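Local coordinates for protein endo-1,4-beta-xylanase C (Paenibacillus barcinonensis, PDB 4XUO) that cleaves the internal beta-1,4 linkages of xylan as a multidomain endoxylanase, of which this piece is an N-terminal CBM22 xylan-binding module, at residues A[25-30]-A[53-58]; A[88-93]-A[136-141]. All blocks are in the same frame, centred on the assembly; numbering follows the deposited sequence.

Contact 1: residues A[25-30]-A[53-58]; sequences TARGGV and EAWNGP
Arg27 reaches over to Trp55 with its chain stretched out from CG to NE, and the inner nitrogen makes the bond: NE donates to Trp55 O at 3.1 Å. The acceptor sits at the edge of the guanidinium, near its plane, but the bond is bent (140° at the hydrogen) and NE is tilted off the carbonyl plane. With CG anti to the backbone N (chi1 174°), the chain runs past the rim of the indole, CG lying in the ring plane 3.9 Å from Trp55 CZ3. Guanidinium and indole planes stand 89° apart, so the two do not stack; the charged end instead meets Glu94 in a salt bridge and Tyr136 in a cation-pi contact. The arginine leaves the edge strand of one sheet of the CBM22 beta-sandwich, where Arg27 and Gly57 form an antiparallel hydrogen-bonded pair: Arg27 N to Gly57 O is 3.0 Å and Gly57 N to Arg27 O 3.2 Å. Trp55 belongs to a type I turn, Glu53 to Asn56, that leads into the partner strand. Its six-membered ring lies against the backbone just after Arg27, with CH2 3.8 Å from Gly28 CA; at the positive phi of Gly28 a beta carbon would jam against Arg27 O. Farther along, Val30 leans back, its CG1 3.7 Å from Asn56 CB.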
loop_
_atom_site.group_PDB
_atom_site.type_symbol
_atom_site.label_atom_id
_atom_site.label_comp_id
_atom_site.label_asym_id
_atom_site.label_seq_id
_atom_site.Cartn_x
_atom_site.Cartn_y
_atom_site.Cartn_z
ATOM N N THR A 25 6.400 3.243 -6.154
ATOM C CA THR A 25 7.108 4.465 -6.478
ATOM C C THR A 25 6.798 5.603 -5.501
ATOM O O THR A 25 5.865 5.539 -4.678
ATOM C CB THR A 25 6.806 4.862 -7.928
ATOM O OG1 THR A 25 7.734 5.885 -8.325
ATOM C CG2 THR A 25 5.405 5.379 -8.057
ATOM N N ALA A 26 7.613 6.640 -5.535
ATOM C CA ALA A 26 7.464 7.726 -4.564
ATOM C C ALA A 26 6.240 8.591 -4.826
ATOM O O ALA A 26 5.954 8.925 -5.993
ATOM C CB ALA A 26 8.701 8.595 -4.563
ATOM N N ARG A 27 5.547 8.955 -3.731
ATOM C CA ARG A 27 4.485 9.947 -3.735
ATOM C C ARG A 27 4.967 11.072 -2.817
ATOM O O ARG A 27 5.031 10.916 -1.594
ATOM C CB ARG A 27 3.162 9.358 -3.248
ATOM C CG ARG A 27 2.020 10.334 -3.082
ATOM C CD ARG A 27 0.794 9.571 -2.544
ATOM N NE ARG A 27 -0.344 10.422 -2.217
ATOM C CZ ARG A 27 -1.272 10.820 -3.086
ATOM N NH1 ARG A 27 -1.176 10.484 -4.373
ATOM N NH2 ARG A 27 -2.304 11.552 -2.675
ATOM N N GLY A 28 5.305 12.198 -3.415
ATOM C CA GLY A 28 5.982 13.266 -2.690
ATOM C C GLY A 28 7.475 13.147 -2.943
ATOM O O GLY A 28 7.910 12.241 -3.667
ATOM N N GLY A 29 8.257 14.042 -2.319
ATOM C CA GLY A 29 9.712 14.003 -2.394
ATOM C C GLY A 29 10.350 13.020 -1.437
ATOM O O GLY A 29 11.199 13.390 -0.631
ATOM N N VAL A 30 9.942 11.752 -1.546
ATOM C CA VAL A 30 10.390 10.673 -0.679
ATOM C C VAL A 30 11.305 9.715 -1.428
ATOM O O VAL A 30 11.448 9.787 -2.668
ATOM C CB VAL A 30 9.185 9.864 -0.104
ATOM C CG1 VAL A 30 8.249 10.781 0.653
ATOM C CG2 VAL A 30 8.445 9.118 -1.198
ATOM N N GLU A 53 5.275 15.477 4.551
ATOM C CA GLU A 53 3.819 15.738 4.648
ATOM C C GLU A 53 3.077 14.398 4.805
ATOM O O GLU A 53 3.491 13.412 4.223
ATOM C CB GLU A 53 3.268 16.429 3.387
ATOM C CG GLU A 53 3.855 17.795 3.028
ATOM C CD GLU A 53 4.997 17.729 2.019
ATOM O OE1 GLU A 53 5.007 16.827 1.136
ATOM O OE2 GLU A 53 5.892 18.605 2.098
ATOM N N ALA A 54 1.948 14.420 5.517
ATOM C CA ALA A 54 1.168 13.211 5.852
ATOM C C ALA A 54 0.630 12.427 4.650
ATOM O O ALA A 54 0.460 11.212 4.722
ATOM C CB ALA A 54 0.033 13.588 6.784
ATOM N N TRP A 55 0.386 13.106 3.534
ATOM C CA TRP A 55 -0.037 12.424 2.306
ATOM C C TRP A 55 1.111 11.736 1.523
ATOM O O TRP A 55 0.831 11.024 0.573
ATOM C CB TRP A 55 -0.789 13.395 1.365
ATOM C CG TRP A 55 0.032 14.551 0.938
ATOM C CD1 TRP A 55 0.039 15.772 1.503
ATOM C CD2 TRP A 55 0.959 14.609 -0.169
ATOM N NE1 TRP A 55 0.942 16.589 0.861
ATOM C CE2 TRP A 55 1.515 15.897 -0.170
ATOM C CE3 TRP A 55 1.397 13.684 -1.125
ATOM C CZ2 TRP A 55 2.486 16.292 -1.098
ATOM C CZ3 TRP A 55 2.353 14.087 -2.074
ATOM C CH2 TRP A 55 2.878 15.387 -2.042
ATOM N N ASN A 56 2.372 11.953 1.911
ATOM C CA ASN A 56 3.478 11.251 1.268
ATOM C C ASN A 56 3.491 9.761 1.605
ATOM O O ASN A 56 3.019 9.327 2.682
ATOM C CB ASN A 56 4.831 11.774 1.698
ATOM C CG ASN A 56 5.045 13.262 1.440
ATOM O OD1 ASN A 56 4.278 13.977 0.753
ATOM N ND2 ASN A 56 6.091 13.738 2.023
ATOM N N GLY A 57 4.084 8.969 0.709
ATOM C CA GLY A 57 4.319 7.563 0.996
ATOM C C GLY A 57 4.733 6.790 -0.229
ATOM O O GLY A 57 4.869 7.405 -1.304
ATOM N N PRO A 58 4.904 5.464 -0.085
ATOM C CA PRO A 58 5.056 4.614 -1.251
ATOM C C PRO A 58 3.714 4.435 -1.920
ATOM O O PRO A 58 2.691 4.347 -1.225
ATOM C CB PRO A 58 5.564 3.311 -0.661
ATOM C CG PRO A 58 4.877 3.229 0.682
ATOM C CD PRO A 58 4.713 4.654 1.141
#

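Contact 2: residues A[88-93]-A[136-141]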
loop_
_atom_site.group_PDB
_atom_site.type_symbol
_atom_site.label_atom_id
_atom_site.label_comp_id
_atom_site.label_asym_id
_atom_site.label_seq_id
_atom_site.Cartn_x
_atom_site.Cartn_y
_atom_site.Cartn_z
ATOM N N ASP A 88 0.336 5.821 13.255
ATOM C CA ASP A 88 -0.794 5.062 12.701
ATOM C C ASP A 88 -0.609 5.022 11.187
ATOM O O ASP A 88 -0.202 6.026 10.593
ATOM C CB ASP A 88 -2.143 5.681 13.077
ATOM C CG ASP A 88 -2.420 5.692 14.613
ATOM O OD1 ASP A 88 -1.983 4.772 15.348
ATOM O OD2 ASP A 88 -3.084 6.655 15.088
ATOM N N LEU A 89 -0.839 3.865 10.577
ATOM C CA LEU A 89 -0.647 3.676 9.122
ATOM C C LEU A 89 -1.931 3.118 8.520
ATOM O O LEU A 89 -2.574 2.256 9.125
ATOM C CB LEU A 89 0.476 2.668 8.812
ATOM C CG LEU A 89 1.895 3.228 8.733
ATOM C CD1 LEU A 89 2.260 3.924 10.024
ATOM C CD2 LEU A 89 2.873 2.108 8.404
ATOM N N LYS A 90 -2.272 3.568 7.319
ATOM C CA LYS A 90 -3.401 2.970 6.582
ATOM C C LYS A 90 -3.157 2.983 5.100
ATOM O O LYS A 90 -2.325 3.785 4.620
ATOM C CB LYS A 90 -4.705 3.717 6.871
ATOM C CG LYS A 90 -4.807 5.138 6.337
ATOM C CD LYS A 90 -6.126 5.783 6.743
ATOM C CE LYS A 90 -6.543 6.800 5.708
ATOM N NZ LYS A 90 -7.561 7.729 6.209
ATOM N N PHE A 91 -3.903 2.147 4.370
ATOM C CA PHE A 91 -3.951 2.236 2.903
ATOM C C PHE A 91 -5.084 3.142 2.411
ATOM O O PHE A 91 -6.185 3.050 2.900
ATOM C CB PHE A 91 -4.213 0.861 2.297
ATOM C CG PHE A 91 -3.060 -0.104 2.394
ATOM C CD1 PHE A 91 -1.881 0.111 1.716
ATOM C CD2 PHE A 91 -3.220 -1.318 3.091
ATOM C CE1 PHE A 91 -0.846 -0.808 1.776
ATOM C CE2 PHE A 91 -2.196 -2.239 3.131
ATOM C CZ PHE A 91 -1.005 -1.977 2.485
ATOM N N THR A 92 -4.850 3.955 1.377
ATOM C CA THR A 92 -5.863 4.808 0.770
ATOM C C THR A 92 -5.755 4.632 -0.765
ATOM O O THR A 92 -4.686 4.371 -1.273
ATOM C CB THR A 92 -5.570 6.280 1.140
ATOM O OG1 THR A 92 -5.648 6.416 2.565
ATOM C CG2 THR A 92 -6.550 7.246 0.499
ATOM N N VAL A 93 -6.878 4.698 -1.468
ATOM C CA VAL A 93 -6.900 4.740 -2.948
ATOM C C VAL A 93 -7.372 6.130 -3.418
ATOM O O VAL A 93 -8.462 6.581 -3.115
ATOM C CB VAL A 93 -7.782 3.606 -3.540
ATOM C CG1 VAL A 93 -7.826 3.700 -5.075
ATOM C CG2 VAL A 93 -7.212 2.253 -3.137
ATOM N N TYR A 136 -1.819 4.054 -1.996
ATOM C CA TYR A 136 -0.667 4.495 -1.225
ATOM C C TYR A 136 -0.812 4.173 0.250
ATOM O O TYR A 136 -1.925 4.004 0.761
ATOM C CB TYR A 136 -0.300 5.982 -1.455
ATOM C CG TYR A 136 -1.329 7.020 -1.085
ATOM C CD1 TYR A 136 -2.443 7.236 -1.889
ATOM C CD2 TYR A 136 -1.177 7.829 0.050
ATOM C CE1 TYR A 136 -3.374 8.186 -1.576
ATOM C CE2 TYR A 136 -2.087 8.800 0.357
ATOM C CZ TYR A 136 -3.199 8.985 -0.448
ATOM O OH TYR A 136 -4.125 9.959 -0.142
ATOM N N LEU A 137 0.335 4.081 0.915
ATOM C CA LEU A 137 0.406 3.772 2.360
ATOM C C LEU A 137 0.866 5.048 3.075
ATOM O O LEU A 137 1.952 5.551 2.784
ATOM C CB LEU A 137 1.383 2.615 2.562
ATOM C CG LEU A 137 1.746 2.197 3.984
ATOM C CD1 LEU A 137 0.527 1.622 4.727
ATOM C CD2 LEU A 137 2.878 1.185 3.970
ATOM N N GLU A 138 0.036 5.552 3.991
ATOM C CA GLU A 138 0.213 6.867 4.599
ATOM C C GLU A 138 0.030 6.820 6.102
ATOM O O GLU A 138 -0.652 5.923 6.644
ATOM C CB GLU A 138 -0.779 7.904 4.009
ATOM C CG GLU A 138 -2.283 7.606 4.228
ATOM C CD GLU A 138 -3.223 8.726 3.728
ATOM O OE1 GLU A 138 -4.362 8.423 3.282
ATOM O OE2 GLU A 138 -2.820 9.923 3.762
ATOM N N SER A 139 0.594 7.834 6.749
ATOM C CA SER A 139 0.472 8.052 8.196
ATOM C C SER A 139 0.131 9.495 8.488
ATOM O O SER A 139 0.600 10.413 7.787
ATOM C CB SER A 139 1.775 7.718 8.917
ATOM O OG SER A 139 1.628 7.835 10.345
ATOM N N THR A 140 -0.682 9.709 9.520
ATOM C CA THR A 140 -1.004 11.069 9.971
ATOM C C THR A 140 0.236 11.726 10.578
ATOM O O THR A 140 0.303 12.958 10.651
ATOM C CB THR A 140 -2.169 11.102 10.998
ATOM O OG1 THR A 140 -1.786 10.389 12.167
ATOM C CG2 THR A 140 -3.432 10.471 10.429
ATOM N N ASP A 141 1.210 10.913 10.999
ATOM C CA ASP A 141 2.544 11.394 11.391
ATOM C C ASP A 141 3.343 11.724 10.132
ATOM O O ASP A 141 3.807 10.818 9.422
ATOM C CB ASP A 141 3.287 10.352 12.237
ATOM C CG ASP A 141 4.643 10.853 12.753
ATOM O OD1 ASP A 141 5.251 11.728 12.110
ATOM O OD2 ASP A 141 5.091 10.371 13.808
HETATM O O HOH W 1 0.318 8.681 13.396
#
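Thr92 OG1 donates to Glu138 OE1 at only 2.5 Å, a very short bond between residues that are not paired across the strands but diagonal on one face of the sheet. Glu138 gets there by placing CG between its backbone N and carbonyl carbon (chi1 62°) and continuing extended. Lys90 lies alongside it, pointing the same way; its CE is 3.6 Å from Glu138 OE1, whereas NZ stays beyond salt-bridge range and bonds Gln106. On the other flank Thr92 sits over Tyr136: CB is 4.2 Å from the ring centroid, 22° off the normal, a CH-pi contact, and CG2 approaches the hydroxyl. Beneath these side chains Lys90 pairs with Glu138 and Thr92 with Tyr136, each through two nearly straight backbone bonds. On the opposite face Leu89, Phe91 and Leu137 form an apolar layer: Leu137 CD1 lies over the Phe91 ring, 4.1 Å from CE1, and 4.2 Å from Leu89 CB, while Leu121 and Val78 of the other sheet close over it. At Ser139 the hydroxyl OG donates to Asp88 O at 2.6 Å; by also accepting from Asp141 N, at 3.2 Å, it forms an ST turn. A water joins Asp88 N to Thr140 OG1. Without the Ser139 hydroxyl, as with an alanine here, Asp88 O would probably lose this donor and Asp141 N the acceptor that closes the turn. One face buried between sheets and the other lined by Tyr136, Glu138, Thr92 and Lys90 fits a CBM22 beta-sandwich, in which the polar and aromatic face is probably part of the xylan-binding cleft.

In the fold
The two contacts follow one another along the chain, 25-30 with 53-58 closing before 88-93 with 136-141 opens, and both lie in the same antiparallel sheet of the sandwich, centres about 10 Å apart. Strands 57-61 and 132-139 are neighbours there, giving the order 25-27, 57-61, 132-139, 87-96; Pro58 O and Leu137 N, 3.2 Å apart, probably share a hydrogen bond at the junction. Contact 1 therefore forms the margin of the sheet and contact 2 its more buried interior. Arg27 of contact 1 lies on the same face of the sheet as Lys90, Thr92, Tyr136 and Glu138 of contact 2, which is probably the xylan-binding face.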